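PDB 1T4W: transcription factor cep-1 from Caenorhabditis elegans, which activates transcription by binding the same DNA consensus sequence as p53, promoting apoptosis under genotoxic stress and ensuring proper meiotic chromosome segregation. Local coordinates for residues A20-K34 and Q174-F188. Residues are numbered along the deposited sequence; the frame is centred on the assembly and turned at random.
Sequences AFAISSEHEKYLWTK and QVRIVAYPRRDWKNF
Strands 29-33 and 174-177 run parallel, axes 4.7 Å apart, in the seven-stranded mixed sheet of this p53-like DNA-binding domain, with hairpin 20-33 at its edge and the C-terminal helix from Pro181 running roughly antiparallel to strand 29-33 (153°) over one face. Five backbone hydrogen bonds join the two segments, the first from Gln174 N to Lys29 O, the last from Val178 N, just past the strand, to Thr33 O. Leu31, Thr33, Val175 and Ile177 point to the face away from the helix, where Leu31 also touches Val8 of strand 3-8. On the helix face Tyr30, Trp32, Trp185 and Phe188 form an aromatic cluster. Trp32 lies beneath the helix backbone: Trp185 CA sits 3.9 Å from the centroid of its six-membered ring, almost on the ring normal. The edge of the Trp185 ring turns toward that same face in an offset edge-to-face pair, planes at 76°. Phe188 CB packs 3.5 Å from Trp32 CZ2, while Pro181 CB meets Trp32 CB. Replacing Trp32 by alanine would probably open a gap under the helix, leaving Trp185 and Phe188 without the ring they pack on. Phe188, held with CG anti to its own N (chi1 178°), carries CZ over the centre of the Tyr30 ring and brings its edge to Ser24 CB. Gln174 borders Tyr30 instead, NE2 at the ring edge 3.6 Å from CD2. Ala20 CB sits in the angle between two flat groups: the Arg182 guanidinium, whose NE bonds Ser16 O, turns a face to it, with CZ 3.4 Å away, and the Trp185 five-membered ring also offers a face. Arg176 pairs with Asp184 and with Glu141, and one water accepts from both Trp32 NE1, at 2.9 Å, and Arg176 NH1.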
ATOM      1  N   ALA A  20       9.106  -0.035  -9.848  1.00 21.77           N
ATOM      2  CA  ALA A  20       9.193  -1.388 -10.372  1.00 22.91           C
ATOM      3  C   ALA A  20       8.462  -2.313  -9.405  1.00 29.26           C
ATOM      4  O   ALA A  20       8.443  -2.081  -8.192  1.00 21.93           O
ATOM      5  CB  ALA A  20      10.649  -1.799 -10.479  1.00 15.63           C
ATOM      6  N   PHE A  21       7.885  -3.372  -9.952  1.00 27.10           N
ATOM      7  CA  PHE A  21       7.113  -4.332  -9.175  1.00 28.96           C
ATOM      8  C   PHE A  21       7.572  -5.734  -9.500  1.00 30.45           C
ATOM      9  O   PHE A  21       7.980  -6.010 -10.625  1.00 32.62           O
ATOM     10  CB  PHE A  21       5.624  -4.165  -9.517  1.00 30.72           C
ATOM     11  CG  PHE A  21       4.719  -5.142  -8.822  1.00 47.67           C
ATOM     12  CD1 PHE A  21       4.702  -6.487  -9.194  1.00 56.48           C
ATOM     13  CD2 PHE A  21       3.902  -4.725  -7.775  1.00 53.62           C
ATOM     14  CE1 PHE A  21       3.887  -7.401  -8.528  1.00 56.70           C
ATOM     15  CE2 PHE A  21       3.083  -5.631  -7.105  1.00 46.19           C
ATOM     16  CZ  PHE A  21       3.078  -6.970  -7.480  1.00 56.49           C
ATOM     17  N   ALA A  22       7.526  -6.623  -8.517  1.00 23.51           N
ATOM     18  CA  ALA A  22       7.912  -8.002  -8.768  1.00 23.63           C
ATOM     19  C   ALA A  22       7.232  -8.903  -7.750  1.00 31.47           C
ATOM     20  O   ALA A  22       6.665  -8.436  -6.750  1.00 22.33           O
ATOM     21  CB  ALA A  22       9.442  -8.175  -8.690  1.00 23.29           C
ATOM     22  N   ILE A  23       7.298 -10.199  -8.020  1.00 26.42           N
ATOM     23  CA  ILE A  23       6.717 -11.208  -7.159  1.00 27.69           C
ATOM     24  C   ILE A  23       7.887 -12.041  -6.730  1.00 32.29           C
ATOM     25  O   ILE A  23       8.830 -12.200  -7.501  1.00 30.59           O
ATOM     26  CB  ILE A  23       5.764 -12.132  -7.926  1.00 34.40           C
ATOM     27  CG1 ILE A  23       4.660 -11.320  -8.605  1.00 41.33           C
ATOM     28  CG2 ILE A  23       5.172 -13.144  -6.970  1.00 43.65           C
ATOM     29  CD1 ILE A  23       3.689 -10.665  -7.661  1.00 42.30           C
ATOM     30  N   SER A  24       7.841 -12.567  -5.509  1.00 21.12           N
ATOM     31  CA  SER A  24       8.925 -13.403  -5.032  1.00 24.09           C
ATOM     32  C   SER A  24       8.634 -14.829  -5.480  1.00 42.56           C
ATOM     33  O   SER A  24       7.576 -15.099  -6.056  1.00 35.31           O
ATOM     34  CB  SER A  24       9.015 -13.357  -3.508  1.00 31.23           C
ATOM     35  OG  SER A  24       7.913 -14.015  -2.905  1.00 24.37           O
ATOM     36  N   SER A  25       9.573 -15.733  -5.227  1.00 38.18           N
ATOM     37  CA  SER A  25       9.386 -17.128  -5.591  1.00 54.29           C
ATOM     38  C   SER A  25       8.195 -17.648  -4.795  1.00 50.95           C
ATOM     39  O   SER A  25       7.544 -18.603  -5.200  1.00 52.33           O
ATOM     40  CB  SER A  25      10.625 -17.948  -5.242  1.00 52.52           C
ATOM     41  OG  SER A  25      10.687 -18.178  -3.846  1.00 60.13           O
ATOM     42  N   GLU A  26       7.911 -17.006  -3.661  1.00 49.35           N
ATOM     43  CA  GLU A  26       6.780 -17.400  -2.827  1.00 48.44           C
ATOM     44  C   GLU A  26       5.509 -16.664  -3.246  1.00 41.09           C
ATOM     45  O   GLU A  26       4.489 -16.725  -2.567  1.00 39.47           O
ATOM     46  CB  GLU A  26       7.078 -17.124  -1.357  1.00 42.72           C
ATOM     47  CG  GLU A  26       8.362 -17.769  -0.892  1.00 64.34           C
ATOM     48  CD  GLU A  26       8.382 -19.258  -1.179  1.00 73.55           C
ATOM     49  OE1 GLU A  26       7.610 -20.000  -0.532  1.00 79.18           O
ATOM     50  OE2 GLU A  26       9.159 -19.688  -2.059  1.00 77.73           O
ATOM     51  N   HIS A  27       5.586 -15.950  -4.361  1.00 36.21           N
ATOM     52  CA  HIS A  27       4.433 -15.222  -4.894  1.00 45.78           C
ATOM     53  C   HIS A  27       3.933 -13.991  -4.119  1.00 44.09           C
ATOM     54  O   HIS A  27       2.817 -13.535  -4.328  1.00 35.37           O
ATOM     55  CB  HIS A  27       3.274 -16.198  -5.118  1.00 58.09           C
ATOM     56  CG  HIS A  27       3.563 -17.238  -6.154  1.00 65.77           C
ATOM     57  ND1 HIS A  27       3.767 -16.929  -7.482  1.00 68.12           N
ATOM     58  CD2 HIS A  27       3.723 -18.579  -6.052  1.00 67.44           C
ATOM     59  CE1 HIS A  27       4.044 -18.032  -8.153  1.00 65.38           C
ATOM     60  NE2 HIS A  27       4.025 -19.047  -7.308  1.00 71.43           N
ATOM     61  N   GLU A  28       4.757 -13.464  -3.224  1.00 33.16           N
ATOM     62  CA  GLU A  28       4.413 -12.274  -2.471  1.00 27.00           C
ATOM     63  C   GLU A  28       4.809 -11.084  -3.335  1.00 22.74           C
ATOM     64  O   GLU A  28       5.723 -11.181  -4.166  1.00 19.13           O
ATOM     65  CB  GLU A  28       5.160 -12.296  -1.150  1.00 24.17           C
ATOM     66  CG  GLU A  28       4.804 -13.547  -0.368  1.00 33.07           C
ATOM     67  CD  GLU A  28       5.222 -13.483   1.076  1.00 46.86           C
ATOM     68  OE1 GLU A  28       6.446 -13.443   1.354  1.00 34.90           O
ATOM     69  OE2 GLU A  28       4.312 -13.474   1.935  1.00 55.80           O
ATOM     70  N   LYS A  29       4.135  -9.959  -3.141  1.00 22.21           N
ATOM     71  CA  LYS A  29       4.377  -8.788  -3.968  1.00 18.47           C
ATOM     72  C   LYS A  29       5.324  -7.747  -3.409  1.00 19.84           C
ATOM     73  O   LYS A  29       5.232  -7.373  -2.242  1.00 20.87           O
ATOM     74  CB  LYS A  29       3.037  -8.165  -4.310  1.00 23.48           C
ATOM     75  CG  LYS A  29       2.079  -9.229  -4.841  1.00 30.53           C
ATOM     76  CD  LYS A  29       0.769  -8.653  -5.250  1.00 25.09           C
ATOM     77  CE  LYS A  29      -0.109  -9.750  -5.852  1.00 25.70           C
ATOM     78  NZ  LYS A  29      -1.431  -9.184  -6.106  1.00 27.95           N
ATOM     79  N   TYR A  30       6.218  -7.267  -4.269  1.00 19.62           N
ATOM     80  CA  TYR A  30       7.219  -6.269  -3.884  1.00 26.44           C
ATOM     81  C   TYR A  30       7.187  -5.049  -4.783  1.00 23.20           C
ATOM     82  O   TYR A  30       7.129  -5.152  -6.008  1.00 21.92           O
ATOM     83  CB  TYR A  30       8.629  -6.872  -3.940  1.00 20.23           C
ATOM     84  CG  TYR A  30       8.872  -7.984  -2.943  1.00 18.01           C
ATOM     85  CD1 TYR A  30       8.155  -9.179  -3.010  1.00 17.79           C
ATOM     86  CD2 TYR A  30       9.809  -7.829  -1.917  1.00 14.42           C
ATOM     87  CE1 TYR A  30       8.362 -10.197  -2.077  1.00 21.00           C
ATOM     88  CE2 TYR A  30      10.026  -8.837  -0.983  1.00 20.21           C
ATOM     89  CZ  TYR A  30       9.302 -10.015  -1.070  1.00 30.08           C
ATOM     90  OH  TYR A  30       9.546 -11.013  -0.162  1.00 29.74           O
ATOM     91  N   LEU A  31       7.226  -3.881  -4.164  1.00 21.04           N
ATOM     92  CA  LEU A  31       7.240  -2.629  -4.908  1.00 18.04           C
ATOM     93  C   LEU A  31       8.444  -1.765  -4.506  1.00 17.73           C
ATOM     94  O   LEU A  31       8.776  -1.662  -3.323  1.00 16.98           O
ATOM     95  CB  LEU A  31       5.957  -1.820  -4.639  1.00 16.18           C
ATOM     96  CG  LEU A  31       5.989  -0.354  -5.110  1.00 23.61           C
ATOM     97  CD1 LEU A  31       5.849  -0.298  -6.631  1.00 19.82           C
ATOM     98  CD2 LEU A  31       4.845   0.431  -4.446  1.00 20.59           C
ATOM     99  N   TRP A  32       9.106  -1.172  -5.493  1.00 18.04           N
ATOM    100  CA  TRP A  32      10.204  -0.245  -5.226  1.00 20.58           C
ATOM    101  C   TRP A  32       9.777   0.977  -6.008  1.00 21.58           C
ATOM    102  O   TRP A  32       9.361   0.848  -7.159  1.00 19.06           O
ATOM    103  CB  TRP A  32      11.548  -0.743  -5.781  1.00 19.19           C
ATOM    104  CG  TRP A  32      12.045  -2.045  -5.172  1.00 17.39           C
ATOM    105  CD1 TRP A  32      12.940  -2.196  -4.148  1.00 18.72           C
ATOM    106  CD2 TRP A  32      11.661  -3.359  -5.568  1.00 13.65           C
ATOM    107  NE1 TRP A  32      13.147  -3.532  -3.888  1.00 11.74           N
ATOM    108  CE2 TRP A  32      12.369  -4.268  -4.744  1.00 17.99           C
ATOM    109  CE3 TRP A  32      10.780  -3.859  -6.539  1.00 17.56           C
ATOM    110  CZ2 TRP A  32      12.225  -5.653  -4.863  1.00 15.58           C
ATOM    111  CZ3 TRP A  32      10.636  -5.237  -6.657  1.00 19.02           C
ATOM    112  CH2 TRP A  32      11.359  -6.118  -5.823  1.00 19.93           C
ATOM    113  N   THR A  33       9.864   2.153  -5.398  1.00 16.37           N
ATOM    114  CA  THR A  33       9.485   3.397  -6.091  1.00 15.26           C
ATOM    115  C   THR A  33      10.256   4.561  -5.488  1.00 23.20           C
ATOM    116  O   THR A  33      10.736   4.468  -4.358  1.00 20.86           O
ATOM    117  CB  THR A  33       7.956   3.686  -5.923  1.00 11.40           C
ATOM    118  OG1 THR A  33       7.620   4.972  -6.466  1.00 17.09           O
ATOM    119  CG2 THR A  33       7.580   3.660  -4.446  1.00 15.21           C
ATOM    120  N   LYS A  34      10.390   5.649  -6.244  1.00 21.40           N
ATOM    121  CA  LYS A  34      11.057   6.843  -5.722  1.00 26.50           C
ATOM    122  C   LYS A  34       9.966   7.595  -4.971  1.00 26.07           C
ATOM    123  O   LYS A  34       8.782   7.367  -5.224  1.00 17.61           O
ATOM    124  CB  LYS A  34      11.533   7.755  -6.858  1.00 16.32           C
ATOM    125  CG  LYS A  34      12.573   7.184  -7.793  1.00 23.53           C
ATOM    126  CD  LYS A  34      12.905   8.273  -8.765  1.00 30.86           C
ATOM    127  CE  LYS A  34      13.834   7.805  -9.849  1.00 40.07           C
ATOM    128  NZ  LYS A  34      14.226   8.982 -10.670  1.00 47.74           N
ATOM    129  N   GLN A 174       6.122  -6.063   0.608  1.00 18.63           N
ATOM    130  CA  GLN A 174       7.209  -5.147   0.895  1.00 18.59           C
ATOM    131  C   GLN A 174       7.243  -4.002  -0.092  1.00 17.57           C
ATOM    132  O   GLN A 174       7.232  -4.208  -1.305  1.00 18.93           O
ATOM    133  CB  GLN A 174       8.587  -5.847   0.886  1.00 17.43           C
ATOM    134  CG  GLN A 174       9.751  -4.845   0.930  1.00 16.49           C
ATOM    135  CD  GLN A 174      11.100  -5.517   0.770  1.00 29.09           C
ATOM    136  OE1 GLN A 174      11.501  -6.262   1.643  1.00 22.82           O
ATOM    137  NE2 GLN A 174      11.795  -5.273  -0.359  1.00 18.40           N
ATOM    138  N   VAL A 175       7.290  -2.796   0.459  1.00 19.71           N
ATOM    139  CA  VAL A 175       7.386  -1.588  -0.318  1.00 13.62           C
ATOM    140  C   VAL A 175       8.668  -0.877   0.117  1.00 20.07           C
ATOM    141  O   VAL A 175       8.925  -0.680   1.321  1.00 17.75           O
ATOM    142  CB  VAL A 175       6.181  -0.656  -0.058  1.00 17.29           C
ATOM    143  CG1 VAL A 175       6.420   0.692  -0.720  1.00 19.84           C
ATOM    144  CG2 VAL A 175       4.901  -1.286  -0.595  1.00 15.44           C
ATOM    145  N   ARG A 176       9.499  -0.513  -0.848  1.00 16.98           N
ATOM    146  CA  ARG A 176      10.711   0.217  -0.508  1.00 22.43           C
ATOM    147  C   ARG A 176      10.733   1.514  -1.293  1.00 22.72           C
ATOM    148  O   ARG A 176      10.479   1.518  -2.491  1.00 18.89           O
ATOM    149  CB  ARG A 176      11.967  -0.617  -0.808  1.00 19.53           C
ATOM    150  CG  ARG A 176      12.215  -1.721   0.196  1.00 20.56           C
ATOM    151  CD  ARG A 176      13.604  -2.339  -0.010  1.00 29.71           C
ATOM    152  NE  ARG A 176      14.653  -1.389   0.353  1.00 26.96           N
ATOM    153  CZ  ARG A 176      15.895  -1.434  -0.105  1.00 34.78           C
ATOM    154  NH1 ARG A 176      16.258  -2.384  -0.954  1.00 28.19           N
ATOM    155  NH2 ARG A 176      16.777  -0.534   0.298  1.00 36.64           N
ATOM    156  N   ILE A 177      11.007   2.617  -0.603  1.00 19.52           N
ATOM    157  CA  ILE A 177      11.059   3.925  -1.232  1.00 22.11           C
ATOM    158  C   ILE A 177      12.546   4.273  -1.246  1.00 24.09           C
ATOM    159  O   ILE A 177      13.135   4.634  -0.224  1.00 22.00           O
ATOM    160  CB  ILE A 177      10.212   4.937  -0.431  1.00 20.22           C
ATOM    161  CG1 ILE A 177       8.755   4.445  -0.364  1.00 22.80           C
ATOM    162  CG2 ILE A 177      10.231   6.292  -1.134  1.00 20.02           C
ATOM    163  CD1 ILE A 177       8.168   4.460   1.011  1.00 27.85           C
ATOM    164  N   VAL A 178      13.137   4.139  -2.425  1.00 18.88           N
ATOM    165  CA  VAL A 178      14.569   4.303  -2.626  1.00 17.88           C
ATOM    166  C   VAL A 178      14.907   5.250  -3.765  1.00 24.91           C
ATOM    167  O   VAL A 178      14.026   5.715  -4.467  1.00 21.66           O
ATOM    168  CB  VAL A 178      15.172   2.938  -2.965  1.00 24.96           C
ATOM    169  CG1 VAL A 178      14.900   1.958  -1.850  1.00 23.16           C
ATOM    170  CG2 VAL A 178      14.534   2.417  -4.276  1.00 17.36           C
ATOM    171  N   ALA A 179      16.200   5.484  -3.972  1.00 25.34           N
ATOM    172  CA  ALA A 179      16.683   6.383  -5.023  1.00 23.74           C
ATOM    173  C   ALA A 179      16.680   5.761  -6.432  1.00 21.45           C
ATOM    174  O   ALA A 179      16.356   6.420  -7.426  1.00 24.80           O
ATOM    175  CB  ALA A 179      18.104   6.850  -4.668  1.00 25.58           C
ATOM    176  N   TYR A 180      17.032   4.486  -6.513  1.00 25.44           N
ATOM    177  CA  TYR A 180      17.101   3.793  -7.796  1.00 23.74           C
ATOM    178  C   TYR A 180      16.293   2.491  -7.747  1.00 23.95           C
ATOM    179  O   TYR A 180      16.849   1.393  -7.621  1.00 19.62           O
ATOM    180  CB  TYR A 180      18.573   3.517  -8.114  1.00 25.65           C
ATOM    181  CG  TYR A 180      19.353   4.796  -8.288  1.00 27.06           C
ATOM    182  CD1 TYR A 180      19.164   5.599  -9.416  1.00 28.65           C
ATOM    183  CD2 TYR A 180      20.244   5.231  -7.306  1.00 21.06           C
ATOM    184  CE1 TYR A 180      19.856   6.829  -9.567  1.00 30.16           C
ATOM    185  CE2 TYR A 180      20.939   6.454  -7.434  1.00 27.90           C
ATOM    186  CZ  TYR A 180      20.738   7.238  -8.561  1.00 32.01           C
ATOM    187  OH  TYR A 180      21.402   8.435  -8.680  1.00 44.49           O
ATOM    188  N   PRO A 181      14.963   2.600  -7.851  1.00 22.48           N
ATOM    189  CA  PRO A 181      14.142   1.386  -7.799  1.00 18.51           C
ATOM    190  C   PRO A 181      14.587   0.264  -8.740  1.00 23.74           C
ATOM    191  O   PRO A 181      14.473  -0.905  -8.375  1.00 22.81           O
ATOM    192  CB  PRO A 181      12.713   1.905  -8.088  1.00 20.18           C
ATOM    193  CG  PRO A 181      12.923   3.270  -8.724  1.00 29.39           C
ATOM    194  CD  PRO A 181      14.136   3.810  -8.008  1.00 22.69           C
ATOM    195  N   ARG A 182      15.097   0.590  -9.936  1.00 16.51           N
ATOM    196  CA  ARG A 182      15.520  -0.482 -10.853  1.00 27.78           C
ATOM    197  C   ARG A 182      16.742  -1.267 -10.365  1.00 25.07           C
ATOM    198  O   ARG A 182      16.873  -2.442 -10.672  1.00 22.50           O
ATOM    199  CB  ARG A 182      15.751   0.053 -12.279  1.00 23.15           C
ATOM    200  CG  ARG A 182      14.436   0.404 -12.994  1.00 26.98           C
ATOM    201  CD  ARG A 182      13.597  -0.859 -13.346  1.00 19.77           C
ATOM    202  NE  ARG A 182      12.189  -0.540 -13.653  1.00 26.60           N
ATOM    203  CZ  ARG A 182      11.241  -1.453 -13.855  1.00 23.19           C
ATOM    204  NH1 ARG A 182      11.535  -2.740 -13.799  1.00 15.61           N
ATOM    205  NH2 ARG A 182       9.993  -1.083 -14.086  1.00 21.69           N
ATOM    206  N   ARG A 183      17.630  -0.625  -9.607  1.00 21.48           N
ATOM    207  CA  ARG A 183      18.785  -1.331  -9.059  1.00 17.91           C
ATOM    208  C   ARG A 183      18.288  -2.408  -8.084  1.00 18.17           C
ATOM    209  O   ARG A 183      18.614  -3.593  -8.220  1.00 16.06           O
ATOM    210  CB  ARG A 183      19.711  -0.375  -8.300  1.00 17.93           C
ATOM    211  CG  ARG A 183      20.752  -1.077  -7.409  1.00 22.45           C
ATOM    212  CD  ARG A 183      21.514  -0.076  -6.552  1.00 24.24           C
ATOM    213  NE  ARG A 183      22.159   0.954  -7.369  1.00 22.60           N
ATOM    214  CZ  ARG A 183      22.660   2.089  -6.882  1.00 28.57           C
ATOM    215  NH1 ARG A 183      23.236   2.971  -7.685  1.00 21.96           N
ATOM    216  NH2 ARG A 183      22.582   2.352  -5.587  1.00 23.45           N
ATOM    217  N   ASP A 184      17.469  -1.993  -7.121  1.00 15.53           N
ATOM    218  CA  ASP A 184      16.964  -2.913  -6.112  1.00 19.25           C
ATOM    219  C   ASP A 184      16.064  -4.006  -6.698  1.00 21.94           C
ATOM    220  O   ASP A 184      16.149  -5.173  -6.306  1.00 21.24           O
ATOM    221  CB  ASP A 184      16.244  -2.120  -5.014  1.00 19.88           C
ATOM    222  CG  ASP A 184      17.201  -1.204  -4.240  1.00 26.33           C
ATOM    223  OD1 ASP A 184      18.237  -1.711  -3.799  1.00 33.70           O
ATOM    224  OD2 ASP A 184      16.923  -0.000  -4.070  1.00 28.64           O
ATOM    225  N   TRP A 185      15.205  -3.620  -7.631  1.00 17.73           N
ATOM    226  CA  TRP A 185      14.328  -4.570  -8.311  1.00 19.65           C
ATOM    227  C   TRP A 185      15.174  -5.623  -9.040  1.00 16.78           C
ATOM    228  O   TRP A 185      14.889  -6.829  -8.970  1.00 20.03           O
ATOM    229  CB  TRP A 185      13.471  -3.847  -9.351  1.00 16.10           C
ATOM    230  CG  TRP A 185      12.836  -4.764 -10.396  1.00 21.46           C
ATOM    231  CD1 TRP A 185      11.704  -5.519 -10.248  1.00 28.14           C
ATOM    232  CD2 TRP A 185      13.260  -4.944 -11.760  1.00 22.73           C
ATOM    233  NE1 TRP A 185      11.392  -6.148 -11.436  1.00 20.00           N
ATOM    234  CE2 TRP A 185      12.329  -5.813 -12.377  1.00 20.41           C
ATOM    235  CE3 TRP A 185      14.332  -4.452 -12.520  1.00 25.71           C
ATOM    236  CZ2 TRP A 185      12.437  -6.203 -13.722  1.00 24.43           C
ATOM    237  CZ3 TRP A 185      14.441  -4.841 -13.862  1.00 19.38           C
ATOM    238  CH2 TRP A 185      13.498  -5.708 -14.447  1.00 17.37           C
ATOM    239  N   LYS A 186      16.205  -5.174  -9.754  1.00 20.89           N
ATOM    240  CA  LYS A 186      17.036  -6.113 -10.504  1.00 17.76           C
ATOM    241  C   LYS A 186      17.780  -7.071  -9.584  1.00 24.79           C
ATOM    242  O   LYS A 186      17.873  -8.286  -9.867  1.00 19.90           O
ATOM    243  CB  LYS A 186      18.013  -5.361 -11.411  1.00 23.83           C
ATOM    244  CG  LYS A 186      19.020  -6.239 -12.183  1.00 21.26           C
ATOM    245  CD  LYS A 186      18.358  -7.338 -13.039  1.00 29.54           C
ATOM    246  CE  LYS A 186      17.454  -6.807 -14.133  1.00 22.68           C
ATOM    247  NZ  LYS A 186      17.325  -7.844 -15.255  1.00 30.22           N
ATOM    248  N   ASN A 187      18.317  -6.537  -8.492  1.00 20.80           N
ATOM    249  CA  ASN A 187      19.022  -7.376  -7.530  1.00 21.70           C
ATOM    250  C   ASN A 187      18.034  -8.400  -6.984  1.00 24.18           C
ATOM    251  O   ASN A 187      18.357  -9.577  -6.837  1.00 20.21           O
ATOM    252  CB  ASN A 187      19.580  -6.542  -6.366  1.00 20.05           C
ATOM    253  CG  ASN A 187      20.825  -5.768  -6.755  1.00 19.29           C
ATOM    254  OD1 ASN A 187      21.454  -6.084  -7.746  1.00 20.41           O
ATOM    255  ND2 ASN A 187      21.198  -4.771  -5.955  1.00 18.50           N
ATOM    256  N   PHE A 188      16.831  -7.945  -6.658  1.00 19.98           N
ATOM    257  CA  PHE A 188      15.826  -8.863  -6.129  1.00 24.12           C
ATOM    258  C   PHE A 188      15.499  -9.999  -7.104  1.00 21.50           C
ATOM    259  O   PHE A 188      15.480 -11.173  -6.720  1.00 21.87           O
ATOM    260  CB  PHE A 188      14.537  -8.107  -5.789  1.00 22.01           C
ATOM    261  CG  PHE A 188      13.424  -8.995  -5.279  1.00 28.07           C
ATOM    262  CD1 PHE A 188      13.313  -9.285  -3.927  1.00 30.63           C
ATOM    263  CD2 PHE A 188      12.466  -9.502  -6.151  1.00 24.05           C
ATOM    264  CE1 PHE A 188      12.252 -10.062  -3.450  1.00 39.71           C
ATOM    265  CE2 PHE A 188      11.402 -10.280  -5.683  1.00 25.92           C
ATOM    266  CZ  PHE A 188      11.295 -10.553  -4.341  1.00 25.67           C
TER
HETATM  267  O   HOH W   1       7.889  -3.451 -12.810  1.00 34.96           O
HETATM  268  O   HOH W   2      10.329  -3.898  -2.112  1.00 26.54           O
HETATM  269  O   HOH W   3      15.053  -4.632  -2.057  1.00 19.07           O